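Local coordinates for adhesion and penetration protein autotransporter (Haemophilus influenzae, PDB 3SYJ), which promotes adherence to and invasion of host cells, and is probably a serine protease whose passenger domain is exported to the bacterial surface, at residues Lys97-Asn102 and Arg333-Glu338; Glu64-Val69 and Gln358-Leu363; Val75-Val80 and Asp115-Arg120; Ala382-Ser387 and Val392-Asn397. All blocks are in the same frame, centred on the assembly; numbering follows the deposited sequence.

Contacts 1 and 2 join the protease domain to the start of the beta-helix, with contact 3 beside them on the protease side, and contact 4 lies within the beta-helix itself. The centres of contacts 1 and 2 are about 8 Å apart, and Leu-334 O and Ala-360 N, 2.9 Å apart, probably join them. Contact 3 shares a three-stranded sheet with contact 1; the side chain of Tyr-77 is about 10 Å from that of Ser-218, the active-site serine by similarity. From contact 2 the chain runs on into contact 4, where Leu-363 O and His-385 N, 2.7 Å apart, probably pair neighbouring strands. Contacts 3 and 4 are about 28 Å apart, centre to centre.

Contact 1: Lys97-Asn102 and Arg333-Glu338; sequences KIVKRN and RLNNGE
Val-99 and Lys-100 meet Leu-334 and Asn-335 mainly through their side chains. The two methyls of Val-99 divide the work: CG1 sits 3.9 Å from Leu-334 CB, the two side chains crossing at about a right angle, whereas CG2 turns to Asn-335 and lies 4.0 Å from its CB. That same CB comes within 3.4 Å of the backbone Val-99 O. With its CG anti to the backbone N (chi1 180°), Asn-335 sends its amide past Val-99 and slantwise across the aliphatic part of Lys-100, where Asn-335 OD1 lies 3.4 Å from Lys-100 CB and Asn-335 ND2 3.9 Å from Lys-100 CD. The lysine chain bends at chi2 (64°) and carries its ammonium on to a salt bridge with Asp-317. A water 3.1 Å from Asn-102 ND2 accepts its N-H, and a weak bond at best links that water to Asn-335 OD1. The stronger partner of OD1 is Arg-120 NH1, which also reaches Gly-337 O. Strand 96-100 of the protease, at the corner by Val-99, and the short helix 332-335 are thus joined by van der Waals contact without a direct hydrogen bond, while the ammonium of Lys-100 and OD1 of Asn-335 find their main partners in Asp-317 and Arg-120.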
loop_
_atom_site.group_PDB
_atom_site.type_symbol
_atom_site.label_atom_id
_atom_site.label_comp_id
_atom_site.label_asym_id
_atom_site.label_seq_id
_atom_site.Cartn_x
_atom_site.Cartn_y
_atom_site.Cartn_z
ATOM N N LYS A 97 -37.272 29.728 49.214
ATOM C CA LYS A 97 -37.998 30.641 50.102
ATOM C C LYS A 97 -37.277 30.942 51.408
ATOM O O LYS A 97 -36.764 30.046 52.066
ATOM C CB LYS A 97 -39.379 30.077 50.446
ATOM C CG LYS A 97 -40.281 29.822 49.257
ATOM C CD LYS A 97 -41.521 29.031 49.669
ATOM C CE LYS A 97 -42.357 28.637 48.457
ATOM N NZ LYS A 97 -43.570 27.863 48.845
ATOM N N ILE A 98 -37.271 32.213 51.792
ATOM C CA ILE A 98 -36.769 32.630 53.092
ATOM C C ILE A 98 -37.751 32.205 54.189
ATOM O O ILE A 98 -38.937 32.534 54.126
ATOM C CB ILE A 98 -36.578 34.167 53.136
ATOM C CG1 ILE A 98 -35.384 34.583 52.263
ATOM C CG2 ILE A 98 -36.406 34.660 54.571
ATOM C CD1 ILE A 98 -35.311 36.079 51.979
ATOM N N VAL A 99 -37.259 31.474 55.186
ATOM C CA VAL A 99 -38.099 31.005 56.283
ATOM C C VAL A 99 -37.734 31.720 57.575
ATOM O O VAL A 99 -38.462 31.653 58.560
ATOM C CB VAL A 99 -37.967 29.480 56.489
ATOM C CG1 VAL A 99 -38.332 28.748 55.206
ATOM C CG2 VAL A 99 -36.556 29.110 56.927
ATOM N N LYS A 100 -36.599 32.402 57.565
ATOM C CA LYS A 100 -36.137 33.148 58.723
ATOM C C LYS A 100 -35.104 34.159 58.243
ATOM O O LYS A 100 -34.123 33.783 57.599
ATOM C CB LYS A 100 -35.529 32.191 59.742
ATOM C CG LYS A 100 -35.034 32.851 61.006
ATOM C CD LYS A 100 -36.181 33.478 61.770
ATOM C CE LYS A 100 -35.743 33.854 63.170
ATOM N NZ LYS A 100 -36.706 34.769 63.829
ATOM N N ARG A 101 -35.331 35.438 58.547
ATOM C CA ARG A 101 -34.492 36.525 58.037
ATOM C C ARG A 101 -33.187 36.679 58.804
ATOM O O ARG A 101 -32.170 37.073 58.237
ATOM C CB ARG A 101 -35.251 37.855 58.064
ATOM C CG ARG A 101 -36.594 37.807 57.366
ATOM C CD ARG A 101 -36.995 39.167 56.830
ATOM N NE ARG A 101 -37.694 39.003 55.564
ATOM C CZ ARG A 101 -37.266 39.473 54.396
ATOM N NH1 ARG A 101 -36.149 40.179 54.311
ATOM N NH2 ARG A 101 -37.981 39.256 53.312
ATOM N N ASN A 102 -33.226 36.369 60.094
ATOM C CA ASN A 102 -32.084 36.568 60.972
ATOM C C ASN A 102 -31.518 37.978 60.847
ATOM O O ASN A 102 -30.344 38.166 60.539
ATOM C CB ASN A 102 -31.002 35.518 60.716
ATOM C CG ASN A 102 -31.467 34.104 61.058
ATOM O OD1 ASN A 102 -31.983 33.858 62.144
ATOM N ND2 ASN A 102 -31.280 33.177 60.130
ATOM N N ARG A 333 -43.601 28.386 60.653
ATOM C CA ARG A 333 -43.980 26.988 60.471
ATOM C C ARG A 333 -42.832 26.128 59.938
ATOM O O ARG A 333 -42.591 25.031 60.429
ATOM C CB ARG A 333 -45.178 26.891 59.525
ATOM C CG ARG A 333 -45.507 25.479 59.062
ATOM C CD ARG A 333 -46.701 25.484 58.115
ATOM N NE ARG A 333 -47.892 26.029 58.767
ATOM C CZ ARG A 333 -49.067 26.212 58.171
ATOM N NH1 ARG A 333 -49.224 25.895 56.893
ATOM N NH2 ARG A 333 -50.087 26.717 58.856
ATOM N N LEU A 334 -42.133 26.628 58.924
ATOM C CA LEU A 334 -41.044 25.875 58.320
ATOM C C LEU A 334 -39.757 26.029 59.122
ATOM O O LEU A 334 -39.007 25.070 59.285
ATOM C CB LEU A 334 -40.827 26.302 56.867
ATOM C CG LEU A 334 -42.003 26.063 55.917
ATOM C CD1 LEU A 334 -41.699 26.600 54.529
ATOM C CD2 LEU A 334 -42.355 24.596 55.836
ATOM N N ASN A 335 -39.507 27.232 59.630
ATOM C CA ASN A 335 -38.267 27.489 60.354
ATOM C C ASN A 335 -38.190 26.722 61.656
ATOM O O ASN A 335 -37.118 26.630 62.264
ATOM C CB ASN A 335 -38.072 28.978 60.646
ATOM C CG ASN A 335 -36.781 29.249 61.404
ATOM O OD1 ASN A 335 -35.682 29.001 60.896
ATOM N ND2 ASN A 335 -36.907 29.741 62.630
ATOM N N ASN A 336 -39.326 26.188 62.095
ATOM C CA ASN A 336 -39.366 25.448 63.355
ATOM C C ASN A 336 -38.523 24.177 63.308
ATOM O O ASN A 336 -37.974 23.747 64.322
ATOM C CB ASN A 336 -40.807 25.116 63.764
ATOM C CG ASN A 336 -40.919 24.733 65.229
ATOM O OD1 ASN A 336 -41.215 23.582 65.562
ATOM N ND2 ASN A 336 -40.656 25.692 66.116
ATOM N N GLY A 337 -38.415 23.589 62.120
ATOM C CA GLY A 337 -37.644 22.372 61.933
ATOM C C GLY A 337 -36.151 22.570 62.113
ATOM O O GLY A 337 -35.571 23.519 61.593
ATOM N N GLU A 338 -35.524 21.671 62.864
ATOM C CA GLU A 338 -34.076 21.693 63.019
ATOM C C GLU A 338 -33.403 20.705 62.060
ATOM O O GLU A 338 -34.013 19.736 61.611
ATOM C CB GLU A 338 -33.679 21.380 64.463
ATOM C CG GLU A 338 -34.143 20.015 64.968
ATOM C CD GLU A 338 -33.637 19.703 66.367
ATOM O OE1 GLU A 338 -32.408 19.582 66.540
ATOM O OE2 GLU A 338 -34.466 19.575 67.294
HETATM O O HOH W 1 -32.544 30.401 60.872
#

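Contact 2: Glu64-Val69 and Gln358-Leu363; sequences ENQYIV and QGAGGL
Two tight turns come together, a type I turn from Glu-64 to Tyr-67 and a type II' turn from Gln-358 to Gly-361, and their closest CA atoms, those of Gln-66 and Ala-360, are still 8.7 Å apart. The first joins two antiparallel strands of the protease domain; the second belongs to a loop between strands of the parallel beta-helix, so the contact is part of the seam between the two domains. Gln-66 does the bridging. Its CG takes the position between the backbone N and the carbonyl carbon (chi1 59°), and the extended chain beyond delivers the amide to the carbonyl of Ala-360, with CD 3.6 Å from Ala-360 O. Gln-66 and Ala-360 both pack against Arg-120, and the methyl of Ala-360 also meets Val-99 CG2, so that three separate parts of the protease bear on one turn. Within that turn Gly-361 N bonds to Gln-358 O at 3.1 Å, and Gly-359 occupies the position of positive phi. Gln-358 folds its amide back over the loop: OE1 accepts from Trp-379, while NE2 bonds to Glu-338 O and, weakly, to Gly-362 O. On the protease side Glu-64 curls over its own turn, where Asn-65 N donates to Glu-64 OE2 at 2.7 Å, nearly straight (164°) but from above the carboxylate plane.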
loop_
_atom_site.group_PDB
_atom_site.type_symbol
_atom_site.label_atom_id
_atom_site.label_comp_id
_atom_site.label_asym_id
_atom_site.label_seq_id
_atom_site.Cartn_x
_atom_site.Cartn_y
_atom_site.Cartn_z
ATOM N N GLU A 64 -23.965 29.426 52.671
ATOM C CA GLU A 64 -24.035 28.039 53.120
ATOM C C GLU A 64 -25.089 27.352 52.270
ATOM O O GLU A 64 -25.713 27.996 51.426
ATOM C CB GLU A 64 -24.397 27.957 54.600
ATOM C CG GLU A 64 -23.399 27.143 55.441
ATOM C CD GLU A 64 -23.232 25.699 54.966
ATOM O OE1 GLU A 64 -22.072 25.246 54.840
ATOM O OE2 GLU A 64 -24.256 25.021 54.719
ATOM N N ASN A 65 -25.295 26.055 52.485
ATOM C CA ASN A 65 -26.244 25.297 51.679
ATOM C C ASN A 65 -27.668 25.856 51.726
ATOM O O ASN A 65 -28.386 25.827 50.723
ATOM C CB ASN A 65 -26.217 23.814 52.067
ATOM C CG ASN A 65 -24.878 23.160 51.775
ATOM O OD1 ASN A 65 -24.369 22.372 52.582
ATOM N ND2 ASN A 65 -24.293 23.487 50.621
ATOM N N GLN A 66 -28.083 26.364 52.882
ATOM C CA GLN A 66 -29.411 26.970 52.993
ATOM C C GLN A 66 -29.384 28.363 53.621
ATOM O O GLN A 66 -30.350 28.773 54.255
ATOM C CB GLN A 66 -30.389 26.053 53.752
ATOM C CG GLN A 66 -29.976 25.690 55.186
ATOM C CD GLN A 66 -31.056 24.904 55.956
ATOM O OE1 GLN A 66 -32.235 24.909 55.585
ATOM N NE2 GLN A 66 -30.646 24.233 57.035
ATOM N N TYR A 67 -28.283 29.091 53.448
ATOM C CA TYR A 67 -28.187 30.449 53.990
ATOM C C TYR A 67 -27.654 31.476 52.987
ATOM O O TYR A 67 -26.749 31.193 52.202
ATOM C CB TYR A 67 -27.333 30.481 55.259
ATOM C CG TYR A 67 -27.902 29.687 56.402
ATOM C CD1 TYR A 67 -28.717 30.286 57.351
ATOM C CD2 TYR A 67 -27.620 28.333 56.536
ATOM C CE1 TYR A 67 -29.235 29.561 58.399
ATOM C CE2 TYR A 67 -28.135 27.595 57.580
ATOM C CZ TYR A 67 -28.941 28.213 58.509
ATOM O OH TYR A 67 -29.459 27.485 59.553
ATOM N N ILE A 68 -28.230 32.672 53.022
ATOM C CA ILE A 68 -27.750 33.776 52.206
ATOM C C ILE A 68 -27.397 34.945 53.104
ATOM O O ILE A 68 -27.634 34.908 54.318
ATOM C CB ILE A 68 -28.801 34.231 51.182
ATOM C CG1 ILE A 68 -30.127 34.549 51.879
ATOM C CG2 ILE A 68 -28.983 33.166 50.112
ATOM C CD1 ILE A 68 -31.167 35.156 50.962
ATOM N N VAL A 69 -26.819 35.981 52.507
ATOM C CA VAL A 69 -26.461 37.192 53.241
ATOM C C VAL A 69 -26.907 38.411 52.446
ATOM O O VAL A 69 -26.848 38.412 51.215
ATOM C CB VAL A 69 -24.952 37.260 53.527
ATOM C CG1 VAL A 69 -24.173 37.599 52.263
ATOM C CG2 VAL A 69 -24.668 38.279 54.608
ATOM N N GLN A 358 -39.813 17.848 58.276
ATOM C CA GLN A 358 -38.775 18.588 58.919
ATOM C C GLN A 358 -38.831 20.112 58.671
ATOM O O GLN A 358 -38.132 20.862 59.271
ATOM C CB GLN A 358 -37.456 17.988 58.475
ATOM C CG GLN A 358 -36.522 17.616 59.576
ATOM C CD GLN A 358 -35.271 16.922 59.117
ATOM O OE1 GLN A 358 -35.274 16.193 58.173
ATOM N NE2 GLN A 358 -34.228 17.150 59.798
ATOM N N GLY A 359 -39.693 20.535 57.781
ATOM C CA GLY A 359 -39.751 21.909 57.393
ATOM C C GLY A 359 -38.480 22.377 56.745
ATOM O O GLY A 359 -38.111 21.874 55.726
ATOM N N ALA A 360 -37.802 23.328 57.368
ATOM C CA ALA A 360 -36.549 23.836 56.800
ATOM C C ALA A 360 -35.329 23.076 57.318
ATOM O O ALA A 360 -34.192 23.333 56.898
ATOM C CB ALA A 360 -36.399 25.324 57.078
ATOM N N GLY A 361 -35.565 22.150 58.242
ATOM C CA GLY A 361 -34.503 21.288 58.724
ATOM C C GLY A 361 -34.132 20.291 57.641
ATOM O O GLY A 361 -34.999 19.818 56.900
ATOM N N GLY A 362 -32.842 19.981 57.542
ATOM C CA GLY A 362 -32.351 19.024 56.566
ATOM C C GLY A 362 -31.635 17.855 57.216
ATOM O O GLY A 362 -31.619 17.736 58.446
ATOM N N LEU A 363 -31.041 16.995 56.392
ATOM C CA LEU A 363 -30.323 15.817 56.883
ATOM C C LEU A 363 -28.879 15.740 56.385
ATOM O O LEU A 363 -28.613 15.826 55.188
ATOM C CB LEU A 363 -31.051 14.541 56.460
ATOM C CG LEU A 363 -32.482 14.283 56.924
ATOM C CD1 LEU A 363 -33.093 13.217 56.038
ATOM C CD2 LEU A 363 -32.489 13.851 58.383
#

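Contact 3: Val75-Val80 and Asp115-Arg120; sequences VGYTDV and DYHNPR
Tyr-77 and His-117 reach toward each other from opposite directions, and their tight meeting point is the hydrogen bond between Tyr-77 OH and His-117 NE2, 3.0 Å long. The rings stand rim to rim, with centroids 6.0 Å apart and planes at 40°, so neither covers the other's face; Tyr-77 CE2 lies in the plane of the imidazole at its edge, 3.9 Å from His-117 CE1. Pro-119 adds to the tight part. Its CG rests 3.5 Å above one face of the imidazole, toward the rim, and also touches Tyr-77 OH at 3.6 Å. The histidine is held at both nitrogens, since ND1 bonds to Asn-103 OD1, which limits the rotation of the ring; its CG lies between the backbone N and carbonyl carbon (chi1 70°), turning the imidazole toward the tyrosine. Ile-68 and Ile-98 pack beside the phenol. These segments belong to the chymotrypsin-like protease domain of the S6 family. Asp-115, two residues before His-117, bonds to His-73 ND1 and forms a salt bridge with Arg-239, an arrangement consistent with a Ser-His-Asp triad completed by Ser-218, the active-site serine by similarity. Away from the phenol's tip the contact soon slackens. Gly-76 is exposed to solvent, the side chain of Val-75 beside it makes no contact with the other segment, and those of Thr-78 and Asp-79 stand farther off still, partly open to solvent where strand 79-80, an edge strand of its three-stranded sheet, begins.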
loop_
_atom_site.group_PDB
_atom_site.type_symbol
_atom_site.label_atom_id
_atom_site.label_comp_id
_atom_site.label_asym_id
_atom_site.label_seq_id
_atom_site.Cartn_x
_atom_site.Cartn_y
_atom_site.Cartn_z
ATOM N N VAL A 75 -36.284 44.710 53.014
ATOM C CA VAL A 75 -37.348 44.156 53.842
ATOM C C VAL A 75 -38.469 43.505 53.046
ATOM O O VAL A 75 -39.401 42.959 53.630
ATOM C CB VAL A 75 -37.969 45.248 54.752
ATOM C CG1 VAL A 75 -36.932 45.795 55.707
ATOM C CG2 VAL A 75 -38.568 46.362 53.906
ATOM N N GLY A 76 -38.378 43.550 51.722
ATOM C CA GLY A 76 -39.468 43.085 50.880
ATOM C C GLY A 76 -39.360 41.703 50.247
ATOM O O GLY A 76 -40.373 41.007 50.108
ATOM N N TYR A 77 -38.158 41.298 49.846
ATOM C CA TYR A 77 -38.008 40.048 49.101
ATOM C C TYR A 77 -38.233 38.850 50.011
ATOM O O TYR A 77 -37.882 38.888 51.176
ATOM C CB TYR A 77 -36.654 39.971 48.381
ATOM C CG TYR A 77 -35.461 39.649 49.251
ATOM C CD1 TYR A 77 -34.618 38.585 48.934
ATOM C CD2 TYR A 77 -35.149 40.422 50.368
ATOM C CE1 TYR A 77 -33.507 38.289 49.714
ATOM C CE2 TYR A 77 -34.038 40.134 51.156
ATOM C CZ TYR A 77 -33.221 39.063 50.826
ATOM O OH TYR A 77 -32.116 38.753 51.598
ATOM N N THR A 78 -38.831 37.793 49.476
ATOM C CA THR A 78 -39.185 36.630 50.288
ATOM C C THR A 78 -38.548 35.349 49.766
ATOM O O THR A 78 -38.748 34.279 50.331
ATOM C CB THR A 78 -40.704 36.428 50.312
ATOM O OG1 THR A 78 -41.187 36.342 48.965
ATOM C CG2 THR A 78 -41.373 37.592 50.999
ATOM N N ASP A 79 -37.785 35.460 48.684
ATOM C CA ASP A 79 -37.174 34.293 48.059
ATOM C C ASP A 79 -36.044 34.687 47.121
ATOM O O ASP A 79 -35.905 35.857 46.753
ATOM C CB ASP A 79 -38.231 33.481 47.305
ATOM C CG ASP A 79 -39.081 34.334 46.388
ATOM O OD1 ASP A 79 -38.509 35.077 45.565
ATOM O OD2 ASP A 79 -40.325 34.259 46.484
ATOM N N VAL A 80 -35.231 33.706 46.741
ATOM C CA VAL A 80 -34.147 33.941 45.796
ATOM C C VAL A 80 -34.097 32.805 44.793
ATOM O O VAL A 80 -34.653 31.734 45.036
ATOM C CB VAL A 80 -32.776 34.059 46.501
ATOM C CG1 VAL A 80 -32.694 35.362 47.296
ATOM C CG2 VAL A 80 -32.525 32.862 47.403
ATOM N N ASP A 115 -27.883 46.853 60.038
ATOM C CA ASP A 115 -28.356 46.722 58.661
ATOM C C ASP A 115 -27.644 45.516 58.044
ATOM O O ASP A 115 -26.719 45.655 57.235
ATOM C CB ASP A 115 -28.084 47.997 57.859
ATOM C CG ASP A 115 -28.918 48.089 56.587
ATOM O OD1 ASP A 115 -29.759 47.196 56.333
ATOM O OD2 ASP A 115 -28.729 49.069 55.836
ATOM N N TYR A 116 -28.077 44.328 58.451
ATOM C CA TYR A 116 -27.389 43.097 58.100
ATOM C C TYR A 116 -28.265 41.926 58.494
ATOM O O TYR A 116 -28.757 41.878 59.618
ATOM C CB TYR A 116 -26.066 43.026 58.864
ATOM C CG TYR A 116 -25.161 41.878 58.473
ATOM C CD1 TYR A 116 -23.971 42.114 57.806
ATOM C CD2 TYR A 116 -25.494 40.560 58.778
ATOM C CE1 TYR A 116 -23.131 41.075 57.452
ATOM C CE2 TYR A 116 -24.657 39.509 58.426
ATOM C CZ TYR A 116 -23.479 39.777 57.761
ATOM O OH TYR A 116 -22.634 38.758 57.401
ATOM N N HIS A 117 -28.476 40.989 57.578
ATOM C CA HIS A 117 -29.193 39.763 57.934
ATOM C C HIS A 117 -28.700 38.508 57.193
ATOM O O HIS A 117 -28.104 38.599 56.117
ATOM C CB HIS A 117 -30.721 39.933 57.820
ATOM C CG HIS A 117 -31.230 40.056 56.416
ATOM N ND1 HIS A 117 -32.510 40.481 56.128
ATOM C CD2 HIS A 117 -30.637 39.818 55.221
ATOM C CE1 HIS A 117 -32.686 40.495 54.817
ATOM N NE2 HIS A 117 -31.565 40.098 54.243
ATOM N N ASN A 118 -28.953 37.344 57.791
ATOM C CA ASN A 118 -28.515 36.051 57.261
ATOM C C ASN A 118 -29.685 35.090 57.061
ATOM O O ASN A 118 -29.847 34.141 57.826
ATOM C CB ASN A 118 -27.515 35.407 58.216
ATOM C CG ASN A 118 -26.081 35.608 57.786
ATOM O OD1 ASN A 118 -25.716 35.304 56.650
ATOM N ND2 ASN A 118 -25.253 36.100 58.696
ATOM N N PRO A 119 -30.507 35.334 56.030
ATOM C CA PRO A 119 -31.719 34.545 55.789
ATOM C C PRO A 119 -31.451 33.052 55.629
ATOM O O PRO A 119 -30.450 32.643 55.033
ATOM C CB PRO A 119 -32.258 35.120 54.477
ATOM C CG PRO A 119 -31.721 36.504 54.420
ATOM C CD PRO A 119 -30.362 36.436 55.069
ATOM N N ARG A 120 -32.359 32.250 56.179
ATOM C CA ARG A 120 -32.356 30.803 56.015
ATOM C C ARG A 120 -33.393 30.459 54.944
ATOM O O ARG A 120 -34.493 31.014 54.941
ATOM C CB ARG A 120 -32.714 30.136 57.349
ATOM C CG ARG A 120 -32.684 28.618 57.362
ATOM C CD ARG A 120 -33.267 28.077 58.663
ATOM N NE ARG A 120 -32.912 26.678 58.883
ATOM C CZ ARG A 120 -33.619 25.828 59.625
ATOM N NH1 ARG A 120 -34.731 26.227 60.227
ATOM N NH2 ARG A 120 -33.216 24.571 59.760
#

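Contact 4: Ala382-Ser387 and Val392-Asn397; sequences AGIHVS and VTWKVN
An anti chi2 (173°) stretches Ile-384 out to its CD1, and a chi1 of -169° in Trp-394 swings the indole back to meet it, the two side chains coming from opposite directions. The methyl lands almost squarely on the six-membered ring: CD1 is 3.6 Å from its centroid and only 7° off the normal, a CH-pi contact over the face in which all six carbons of that ring lie 3.7 to 4.0 Å from Ile-384 CD1. The other face of the indole is met by Val-396 CB, 4.0 Å above the plane and toward the rim, so both faces carry an aliphatic neighbour, at different places along the indole. Beside this pair, Val-386 and Val-392 touch more simply. Val-392 CG2 nestles against the fork of Val-386, 3.9 Å from Val-386 CG1 and equally far from CG2. All four residues are buried, and no hydrogen bond crosses between the segments. Leu-363, Phe-365 and Val-371 from the coil before, and Leu-412 from the one after, continue the apolar packing along the axis. Strands 384-386 and 391-394 lie in different parallel sheets, and their inward-facing side chains fill the space between, as in the hydrophobic interior of the right-handed beta-helix of autotransporter passenger domains.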
loop_
_atom_site.group_PDB
_atom_site.type_symbol
_atom_site.label_atom_id
_atom_site.label_comp_id
_atom_site.label_asym_id
_atom_site.label_seq_id
_atom_site.Cartn_x
_atom_site.Cartn_y
_atom_site.Cartn_z
ATOM N N ALA A 382 -35.363 20.084 54.135
ATOM C CA ALA A 382 -34.530 20.989 53.352
ATOM C C ALA A 382 -33.792 20.249 52.243
ATOM O O ALA A 382 -33.651 20.762 51.125
ATOM C CB ALA A 382 -33.556 21.713 54.240
ATOM N N GLY A 383 -33.336 19.038 52.546
ATOM C CA GLY A 383 -32.543 18.267 51.604
ATOM C C GLY A 383 -31.661 17.250 52.302
ATOM O O GLY A 383 -31.691 17.129 53.529
ATOM N N ILE A 384 -30.876 16.504 51.530
ATOM C CA ILE A 384 -29.996 15.498 52.120
ATOM C C ILE A 384 -28.554 15.715 51.704
ATOM O O ILE A 384 -28.251 15.844 50.513
ATOM C CB ILE A 384 -30.413 14.064 51.720
ATOM C CG1 ILE A 384 -31.879 13.820 52.071
ATOM C CG2 ILE A 384 -29.497 13.027 52.377
ATOM C CD1 ILE A 384 -32.399 12.505 51.558
ATOM N N HIS A 385 -27.665 15.754 52.689
ATOM C CA HIS A 385 -26.241 15.896 52.416
ATOM C C HIS A 385 -25.513 14.608 52.798
ATOM O O HIS A 385 -25.492 14.219 53.966
ATOM C CB HIS A 385 -25.665 17.094 53.178
ATOM C CG HIS A 385 -24.214 17.345 52.909
ATOM N ND1 HIS A 385 -23.213 16.530 53.396
ATOM C CD2 HIS A 385 -23.593 18.325 52.206
ATOM C CE1 HIS A 385 -22.040 16.995 53.002
ATOM N NE2 HIS A 385 -22.243 18.085 52.282
ATOM N N VAL A 386 -24.932 13.942 51.809
ATOM C CA VAL A 386 -24.203 12.709 52.042
ATOM C C VAL A 386 -22.712 12.940 51.836
ATOM O O VAL A 386 -22.291 13.403 50.770
ATOM C CB VAL A 386 -24.677 11.587 51.093
ATOM C CG1 VAL A 386 -23.948 10.289 51.395
ATOM C CG2 VAL A 386 -26.193 11.400 51.183
ATOM N N SER A 387 -21.930 12.603 52.862
ATOM C CA SER A 387 -20.480 12.820 52.882
ATOM C C SER A 387 -19.769 12.070 51.777
ATOM O O SER A 387 -20.286 11.083 51.248
ATOM C CB SER A 387 -19.881 12.326 54.202
ATOM O OG SER A 387 -20.472 12.960 55.317
ATOM N N VAL A 392 -25.879 6.232 51.407
ATOM C CA VAL A 392 -27.107 6.216 52.174
ATOM C C VAL A 392 -28.178 5.515 51.364
ATOM O O VAL A 392 -28.635 6.031 50.350
ATOM C CB VAL A 392 -27.571 7.638 52.571
ATOM C CG1 VAL A 392 -28.951 7.584 53.217
ATOM C CG2 VAL A 392 -26.579 8.274 53.524
ATOM N N THR A 393 -28.548 4.316 51.806
ATOM C CA THR A 393 -29.618 3.569 51.171
ATOM C C THR A 393 -30.961 4.140 51.619
ATOM O O THR A 393 -31.345 4.006 52.780
ATOM C CB THR A 393 -29.513 2.088 51.508
ATOM O OG1 THR A 393 -28.197 1.626 51.178
ATOM C CG2 THR A 393 -30.537 1.289 50.712
ATOM N N TRP A 394 -31.657 4.792 50.692
ATOM C CA TRP A 394 -32.828 5.600 51.013
ATOM C C TRP A 394 -34.098 4.894 50.563
ATOM O O TRP A 394 -34.407 4.864 49.377
ATOM C CB TRP A 394 -32.711 6.967 50.327
ATOM C CG TRP A 394 -33.724 7.986 50.777
ATOM C CD1 TRP A 394 -34.860 8.357 50.119
ATOM C CD2 TRP A 394 -33.683 8.771 51.978
ATOM N NE1 TRP A 394 -35.530 9.317 50.837
ATOM C CE2 TRP A 394 -34.831 9.585 51.986
ATOM C CE3 TRP A 394 -32.791 8.857 53.051
ATOM C CZ2 TRP A 394 -35.113 10.472 53.022
ATOM C CZ3 TRP A 394 -33.072 9.733 54.079
ATOM C CH2 TRP A 394 -34.225 10.529 54.057
ATOM N N LYS A 395 -34.833 4.319 51.510
ATOM C CA LYS A 395 -35.991 3.497 51.160
ATOM C C LYS A 395 -37.311 4.193 51.476
ATOM O O LYS A 395 -38.360 3.557 51.567
ATOM C CB LYS A 395 -35.911 2.146 51.871
ATOM C CG LYS A 395 -34.723 1.315 51.421
ATOM C CD LYS A 395 -34.567 0.028 52.223
ATOM C CE LYS A 395 -33.368 -0.766 51.723
ATOM N NZ LYS A 395 -33.000 -1.902 52.619
ATOM N N VAL A 396 -37.249 5.509 51.630
ATOM C CA VAL A 396 -38.404 6.290 52.042
ATOM C C VAL A 396 -38.876 7.183 50.909
ATOM O O VAL A 396 -38.080 7.910 50.314
ATOM C CB VAL A 396 -38.056 7.140 53.265
ATOM C CG1 VAL A 396 -39.172 8.097 53.581
ATOM C CG2 VAL A 396 -37.799 6.233 54.448
ATOM N N ASN A 397 -40.167 7.127 50.604
ATOM C CA ASN A 397 -40.712 7.930 49.514
ATOM C C ASN A 397 -40.790 9.414 49.855
ATOM O O ASN A 397 -40.550 9.818 50.991
ATOM C CB ASN A 397 -42.095 7.427 49.111
ATOM C CG ASN A 397 -42.033 6.225 48.198
ATOM O OD1 ASN A 397 -42.789 5.267 48.377
ATOM N ND2 ASN A 397 -41.131 6.260 47.217
#